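Local coordinates for protein LbaCas13a H328A (C2c2) (Lachnospiraceae bacterium NK4A179, PDB 5WLH) that binds a CRISPR guide RNA, here as its pre-crRNA, and acts as an RNA-targeting nuclease of the Cas13a family, at residues 682-687 with 716-721. Sequence-based numbering, arbitrary orientation.
Sequences FVRKNF and FYNALY. With nucleotides of chain B.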
ATOM      1  N   PHE A 682     -15.203 -19.010  -9.437  1.00 26.67           N
ATOM      2  CA  PHE A 682     -15.860 -20.223  -8.951  1.00 27.55           C
ATOM      3  C   PHE A 682     -15.731 -20.208  -7.433  1.00 28.18           C
ATOM      4  O   PHE A 682     -14.746 -20.691  -6.866  1.00 26.62           O
ATOM      5  CB  PHE A 682     -15.243 -21.468  -9.574  1.00 28.30           C
ATOM      6  CG  PHE A 682     -15.560 -21.610 -11.022  1.00 32.31           C
ATOM      7  CD1 PHE A 682     -16.725 -22.249 -11.431  1.00 35.99           C
ATOM      8  CD2 PHE A 682     -14.735 -21.056 -11.977  1.00 29.89           C
ATOM      9  CE1 PHE A 682     -17.034 -22.356 -12.776  1.00 36.36           C
ATOM     10  CE2 PHE A 682     -15.034 -21.167 -13.325  1.00 32.19           C
ATOM     11  CZ  PHE A 682     -16.188 -21.811 -13.722  1.00 34.42           C
ATOM     12  N   VAL A 683     -16.729 -19.617  -6.774  1.00 28.11           N
ATOM     13  CA  VAL A 683     -16.718 -19.539  -5.320  1.00 30.34           C
ATOM     14  C   VAL A 683     -16.873 -20.938  -4.751  1.00 30.17           C
ATOM     15  O   VAL A 683     -17.792 -21.675  -5.132  1.00 35.87           O
ATOM     16  CB  VAL A 683     -17.832 -18.604  -4.833  1.00 30.78           C
ATOM     17  CG1 VAL A 683     -17.894 -18.614  -3.324  1.00 31.08           C
ATOM     18  CG2 VAL A 683     -17.604 -17.199  -5.362  1.00 32.82           C
ATOM     19  N   ARG A 684     -15.966 -21.322  -3.846  1.00 27.54           N
ATOM     20  CA  ARG A 684     -15.963 -22.702  -3.367  1.00 29.28           C
ATOM     21  C   ARG A 684     -17.308 -23.082  -2.761  1.00 33.83           C
ATOM     22  O   ARG A 684     -17.842 -24.162  -3.048  1.00 31.43           O
ATOM     23  CB  ARG A 684     -14.846 -22.922  -2.351  1.00 29.55           C
ATOM     24  CG  ARG A 684     -14.740 -24.356  -1.864  1.00 28.58           C
ATOM     25  CD  ARG A 684     -14.820 -25.378  -3.014  1.00 29.55           C
ATOM     26  NE  ARG A 684     -14.695 -26.732  -2.493  1.00 31.58           N
ATOM     27  CZ  ARG A 684     -15.721 -27.452  -2.046  1.00 36.60           C
ATOM     28  NH1 ARG A 684     -16.947 -26.949  -2.062  1.00 36.26           N
ATOM     29  NH2 ARG A 684     -15.518 -28.673  -1.572  1.00 45.42           N
ATOM     30  N   LYS A 685     -17.882 -22.201  -1.940  1.00 32.42           N
ATOM     31  CA  LYS A 685     -19.150 -22.532  -1.296  1.00 34.56           C
ATOM     32  C   LYS A 685     -20.242 -22.851  -2.314  1.00 34.01           C
ATOM     33  O   LYS A 685     -21.087 -23.714  -2.061  1.00 39.42           O
ATOM     34  CB  LYS A 685     -19.580 -21.386  -0.380  1.00 35.83           C
ATOM     35  CG  LYS A 685     -21.051 -21.406  -0.011  1.00 41.17           C
ATOM     36  CD  LYS A 685     -21.498 -20.083   0.600  1.00 42.12           C
ATOM     37  CE  LYS A 685     -22.977 -20.140   0.972  1.00 43.19           C
ATOM     38  NZ  LYS A 685     -23.312 -21.408   1.682  1.00 43.89           N
ATOM     39  N   ASN A 686     -20.239 -22.188  -3.470  1.00 36.55           N
ATOM     40  CA  ASN A 686     -21.268 -22.395  -4.485  1.00 37.27           C
ATOM     41  C   ASN A 686     -20.913 -23.482  -5.497  1.00 36.61           C
ATOM     42  O   ASN A 686     -21.753 -23.818  -6.340  1.00 37.69           O
ATOM     43  CB  ASN A 686     -21.548 -21.094  -5.239  1.00 32.37           C
ATOM     44  CG  ASN A 686     -21.876 -19.946  -4.315  1.00 40.11           C
ATOM     45  OD1 ASN A 686     -22.354 -20.157  -3.196  1.00 40.45           O
ATOM     46  ND2 ASN A 686     -21.639 -18.716  -4.785  1.00 36.29           N
ATOM     47  N   PHE A 687     -19.706 -24.042  -5.412  1.00 32.72           N
ATOM     48  CA  PHE A 687     -19.196 -24.926  -6.463  1.00 29.57           C
ATOM     49  C   PHE A 687     -20.033 -26.190  -6.653  1.00 33.65           C
ATOM     50  O   PHE A 687     -20.391 -26.491  -7.804  1.00 36.74           O
ATOM     51  CB  PHE A 687     -17.729 -25.253  -6.157  1.00 30.87           C
ATOM     52  CG  PHE A 687     -17.015 -25.972  -7.263  1.00 28.05           C
ATOM     53  CD1 PHE A 687     -16.840 -25.372  -8.496  1.00 29.88           C
ATOM     54  CD2 PHE A 687     -16.495 -27.241  -7.054  1.00 25.64           C
ATOM     55  CE1 PHE A 687     -16.176 -26.030  -9.507  1.00 33.87           C
ATOM     56  CE2 PHE A 687     -15.825 -27.908  -8.074  1.00 23.20           C
ATOM     57  CZ  PHE A 687     -15.670 -27.295  -9.292  1.00 27.23           C
ATOM     58  N   PHE A 716     -14.840 -35.686  -4.150  1.00 28.66           N
ATOM     59  CA  PHE A 716     -15.046 -35.373  -5.562  1.00 26.67           C
ATOM     60  C   PHE A 716     -15.081 -33.871  -5.808  1.00 30.69           C
ATOM     61  O   PHE A 716     -14.415 -33.368  -6.721  1.00 31.68           O
ATOM     62  CB  PHE A 716     -16.333 -36.001  -6.094  1.00 29.74           C
ATOM     63  CG  PHE A 716     -16.699 -35.496  -7.458  1.00 31.69           C
ATOM     64  CD1 PHE A 716     -15.898 -35.801  -8.550  1.00 32.56           C
ATOM     65  CD2 PHE A 716     -17.795 -34.669  -7.639  1.00 32.45           C
ATOM     66  CE1 PHE A 716     -16.207 -35.316  -9.811  1.00 31.31           C
ATOM     67  CE2 PHE A 716     -18.113 -34.171  -8.893  1.00 33.84           C
ATOM     68  CZ  PHE A 716     -17.322 -34.501  -9.984  1.00 33.11           C
ATOM     69  N   TYR A 717     -15.883 -33.138  -5.033  1.00 28.97           N
ATOM     70  CA  TYR A 717     -15.987 -31.702  -5.280  1.00 27.74           C
ATOM     71  C   TYR A 717     -14.663 -30.994  -5.001  1.00 25.98           C
ATOM     72  O   TYR A 717     -14.315 -30.035  -5.700  1.00 27.88           O
ATOM     73  CB  TYR A 717     -17.114 -31.100  -4.450  1.00 31.54           C
ATOM     74  CG  TYR A 717     -18.463 -31.506  -4.987  1.00 36.54           C
ATOM     75  CD1 TYR A 717     -18.819 -31.216  -6.296  1.00 37.01           C
ATOM     76  CD2 TYR A 717     -19.358 -32.211  -4.205  1.00 43.07           C
ATOM     77  CE1 TYR A 717     -20.044 -31.599  -6.804  1.00 41.02           C
ATOM     78  CE2 TYR A 717     -20.593 -32.590  -4.706  1.00 43.83           C
ATOM     79  CZ  TYR A 717     -20.925 -32.287  -6.002  1.00 42.44           C
ATOM     80  OH  TYR A 717     -22.152 -32.670  -6.504  1.00 43.30           O
ATOM     81  N   ASN A 718     -13.917 -31.463  -4.001  1.00 30.55           N
ATOM     82  CA  ASN A 718     -12.584 -30.932  -3.742  1.00 32.97           C
ATOM     83  C   ASN A 718     -11.636 -31.254  -4.890  1.00 31.42           C
ATOM     84  O   ASN A 718     -10.819 -30.416  -5.283  1.00 27.39           O
ATOM     85  CB  ASN A 718     -12.044 -31.506  -2.437  1.00 31.05           C
ATOM     86  CG  ASN A 718     -12.664 -30.851  -1.211  1.00 32.62           C
ATOM     87  OD1 ASN A 718     -13.183 -29.742  -1.292  1.00 31.50           O
ATOM     88  ND2 ASN A 718     -12.613 -31.540  -0.077  1.00 32.99           N
ATOM     89  N   ALA A 719     -11.738 -32.465  -5.439  1.00 29.84           N
ATOM     90  CA  ALA A 719     -10.905 -32.839  -6.577  1.00 28.38           C
ATOM     91  C   ALA A 719     -11.244 -31.998  -7.797  1.00 27.82           C
ATOM     92  O   ALA A 719     -10.351 -31.485  -8.485  1.00 26.72           O
ATOM     93  CB  ALA A 719     -11.080 -34.329  -6.885  1.00 28.59           C
ATOM     94  N   LEU A 720     -12.534 -31.855  -8.088  1.00 24.76           N
ATOM     95  CA  LEU A 720     -12.950 -31.068  -9.241  1.00 25.89           C
ATOM     96  C   LEU A 720     -12.525 -29.615  -9.087  1.00 29.41           C
ATOM     97  O   LEU A 720     -12.099 -28.976 -10.057  1.00 24.24           O
ATOM     98  CB  LEU A 720     -14.464 -31.164  -9.409  1.00 29.60           C
ATOM     99  CG  LEU A 720     -15.032 -30.750 -10.765  1.00 33.65           C
ATOM    100  CD1 LEU A 720     -14.588 -31.711 -11.848  1.00 35.99           C
ATOM    101  CD2 LEU A 720     -16.547 -30.673 -10.699  1.00 35.74           C
ATOM    102  N   TYR A 721     -12.628 -29.083  -7.868  1.00 25.27           N
ATOM    103  CA  TYR A 721     -12.224 -27.701  -7.615  1.00 24.91           C
ATOM    104  C   TYR A 721     -10.751 -27.489  -7.936  1.00 25.43           C
ATOM    105  O   TYR A 721     -10.376 -26.487  -8.563  1.00 29.01           O
ATOM    106  CB  TYR A 721     -12.496 -27.348  -6.154  1.00 23.98           C
ATOM    107  CG  TYR A 721     -12.595 -25.859  -5.926  1.00 23.74           C
ATOM    108  CD1 TYR A 721     -13.618 -25.130  -6.490  1.00 23.91           C
ATOM    109  CD2 TYR A 721     -11.641 -25.182  -5.164  1.00 28.23           C
ATOM    110  CE1 TYR A 721     -13.730 -23.770  -6.275  1.00 28.47           C
ATOM    111  CE2 TYR A 721     -11.743 -23.829  -4.947  1.00 24.52           C
ATOM    112  CZ  TYR A 721     -12.781 -23.123  -5.508  1.00 26.20           C
ATOM    113  OH  TYR A 721     -12.894 -21.768  -5.307  1.00 26.15           O
TER
ATOM    114  P     U B  42     -20.914 -15.527  -2.523  1.00 38.28           P
ATOM    115  OP1   U B  42     -21.984 -16.364  -3.133  1.00 41.26           O
ATOM    116  OP2   U B  42     -19.678 -15.245  -3.287  1.00 37.58           O
ATOM    117  O5'   U B  42     -21.551 -14.125  -2.132  1.00 40.87           O
ATOM    118  C5'   U B  42     -22.845 -14.031  -1.554  1.00 42.86           C
ATOM    119  C4'   U B  42     -23.132 -12.605  -1.164  1.00 46.13           C
ATOM    120  O4'   U B  42     -22.128 -12.170  -0.207  1.00 43.53           O
ATOM    121  C3'   U B  42     -23.029 -11.585  -2.293  1.00 51.85           C
ATOM    122  O3'   U B  42     -24.201 -11.501  -3.093  1.00 57.87           O
ATOM    123  C2'   U B  42     -22.693 -10.298  -1.553  1.00 50.46           C
ATOM    124  O2'   U B  42     -23.852  -9.745  -0.951  1.00 54.72           O
ATOM    125  C1'   U B  42     -21.784 -10.821  -0.445  1.00 48.03           C
ATOM    126  N1    U B  42     -20.349 -10.743  -0.808  1.00 49.78           N
ATOM    127  C2    U B  42     -19.736  -9.503  -0.732  1.00 53.17           C
ATOM    128  O2    U B  42     -20.333  -8.499  -0.391  1.00 58.27           O
ATOM    129  N3    U B  42     -18.405  -9.470  -1.066  1.00 50.58           N
ATOM    130  C4    U B  42     -17.633 -10.541  -1.464  1.00 51.44           C
ATOM    131  O4    U B  42     -16.445 -10.367  -1.735  1.00 50.95           O
ATOM    132  C5    U B  42     -18.334 -11.791  -1.517  1.00 51.30           C
ATOM    133  C6    U B  42     -19.633 -11.848  -1.194  1.00 50.15           C
ATOM    134  P     A B  38     -11.111 -29.786   3.012  1.00 40.05           P
ATOM    135  OP1   A B  38     -10.237 -29.859   4.214  1.00 35.09           O
ATOM    136  OP2   A B  38     -12.291 -30.699   2.955  1.00 38.40           O
ATOM    137  O5'   A B  38     -11.713 -28.331   2.817  1.00 39.87           O
ATOM    138  C5'   A B  38     -12.425 -27.996   1.632  1.00 38.82           C
ATOM    139  C4'   A B  38     -13.652 -27.172   1.935  1.00 44.17           C
ATOM    140  O4'   A B  38     -14.751 -28.048   2.301  1.00 44.83           O
ATOM    141  C3'   A B  38     -13.502 -26.176   3.087  1.00 44.73           C
ATOM    142  O3'   A B  38     -14.294 -25.031   2.810  1.00 41.99           O
ATOM    143  C2'   A B  38     -14.133 -26.913   4.256  1.00 47.53           C
ATOM    144  O2'   A B  38     -14.620 -26.066   5.275  1.00 50.20           O
ATOM    145  C1'   A B  38     -15.267 -27.653   3.558  1.00 47.28           C
ATOM    146  N9    A B  38     -15.749 -28.835   4.271  1.00 46.17           N
ATOM    147  C8    A B  38     -15.056 -29.949   4.668  1.00 48.54           C
ATOM    148  N7    A B  38     -15.799 -30.828   5.296  1.00 49.90           N
ATOM    149  C5    A B  38     -17.064 -30.252   5.303  1.00 49.56           C
ATOM    150  C6    A B  38     -18.300 -30.678   5.817  1.00 51.40           C
ATOM    151  N6    A B  38     -18.466 -31.839   6.448  1.00 52.16           N
ATOM    152  N1    A B  38     -19.364 -29.862   5.665  1.00 50.58           N
ATOM    153  C2    A B  38     -19.195 -28.694   5.032  1.00 50.52           C
ATOM    154  N3    A B  38     -18.083 -28.183   4.509  1.00 48.29           N
ATOM    155  C4    A B  38     -17.047 -29.023   4.679  1.00 48.84           C
ATOM    156  P     C B  41     -15.258 -16.454  -1.135  1.00 34.86           P
ATOM    157  OP1   C B  41     -14.809 -17.872  -1.098  1.00 34.15           O
ATOM    158  OP2   C B  41     -14.924 -15.599  -2.292  1.00 40.10           O
ATOM    159  O5'   C B  41     -16.842 -16.323  -0.957  1.00 34.05           O
ATOM    160  C5'   C B  41     -17.580 -17.241  -0.154  1.00 37.19           C
ATOM    161  C4'   C B  41     -18.756 -16.584   0.541  1.00 35.63           C
ATOM    162  O4'   C B  41     -18.284 -15.802   1.670  1.00 36.38           O
ATOM    163  C3'   C B  41     -19.577 -15.590  -0.270  1.00 36.89           C
ATOM    164  O3'   C B  41     -20.523 -16.207  -1.126  1.00 33.02           O
ATOM    165  C2'   C B  41     -20.235 -14.751   0.816  1.00 38.44           C
ATOM    166  O2'   C B  41     -21.331 -15.456   1.376  1.00 38.61           O
ATOM    167  C1'   C B  41     -19.127 -14.689   1.866  1.00 37.90           C
ATOM    168  N1    C B  41     -18.319 -13.457   1.765  1.00 40.16           N
ATOM    169  C2    C B  41     -18.884 -12.264   2.221  1.00 38.61           C
ATOM    170  O2    C B  41     -20.032 -12.311   2.674  1.00 40.44           O
ATOM    171  N3    C B  41     -18.168 -11.116   2.153  1.00 37.78           N
ATOM    172  C4    C B  41     -16.923 -11.139   1.658  1.00 40.53           C
ATOM    173  N4    C B  41     -16.230  -9.992   1.602  1.00 39.01           N
ATOM    174  C5    C B  41     -16.326 -12.350   1.189  1.00 42.24           C
ATOM    175  C6    C B  41     -17.051 -13.476   1.264  1.00 40.34           C
TER
HETATM  176  O   HOH W   1     -14.060 -19.463  -3.291  1.00 30.34           O
HETATM  177  O   HOH W   2     -11.815 -26.941  -1.800  1.00 37.32           O
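Asn718 OD1 on helix 709-732 takes two donors: Arg684 NH2 at 2.6 Å and a water that also accepts from Arg684 NE. The bond from NH2 is straight (171°) and leaves in the guanidinium plane, yet NH2 stands above the carbonyl plane of the amide rather than in it, and the guanidinium and amide planes are steeply tilted against each other. The other end of the amide reaches the RNA, where Asn718 ND2 donates to OP2 of A38 of chain B at 3.2 Å, while the O4' of that nucleotide lies over one face of the guanidinium.

The arginine gets there by passing over Tyr721. With CG anti to the backbone N (chi1 -177°) and a bend at chi2, Arg684 CD sits 3.6 Å from the centroid of the Tyr721 ring in a CH-pi contact; the guanidinium carbon is farther off, at most a weak cation-pi partner. An edge of the same tyrosine points into the face of Phe687, Tyr721 CD1 lying 3.6 Å from Phe687 CG in a T-shaped pair with planes at 73°. Phe687 CZ also packs on Leu720 CD2. At the far end of the ring, Tyr721 OH donates to Phe682 O, 2.6 Å away and nearly in line with the carbonyl, and accepts from a second water shared with Arg684 N and OP1 of C41 of chain B. A phenylalanine in place of Tyr721 would probably leave Phe682 O without this donor and the water with one acceptor fewer.

Asn686 ND2 adds a straight bond to OP1 of U42 of chain B (2.9 Å). The aromatic packing thus joins the turn before helix 687-692 to helix 709-732, and polar groups from both contact the guide RNA backbone, directly and through water.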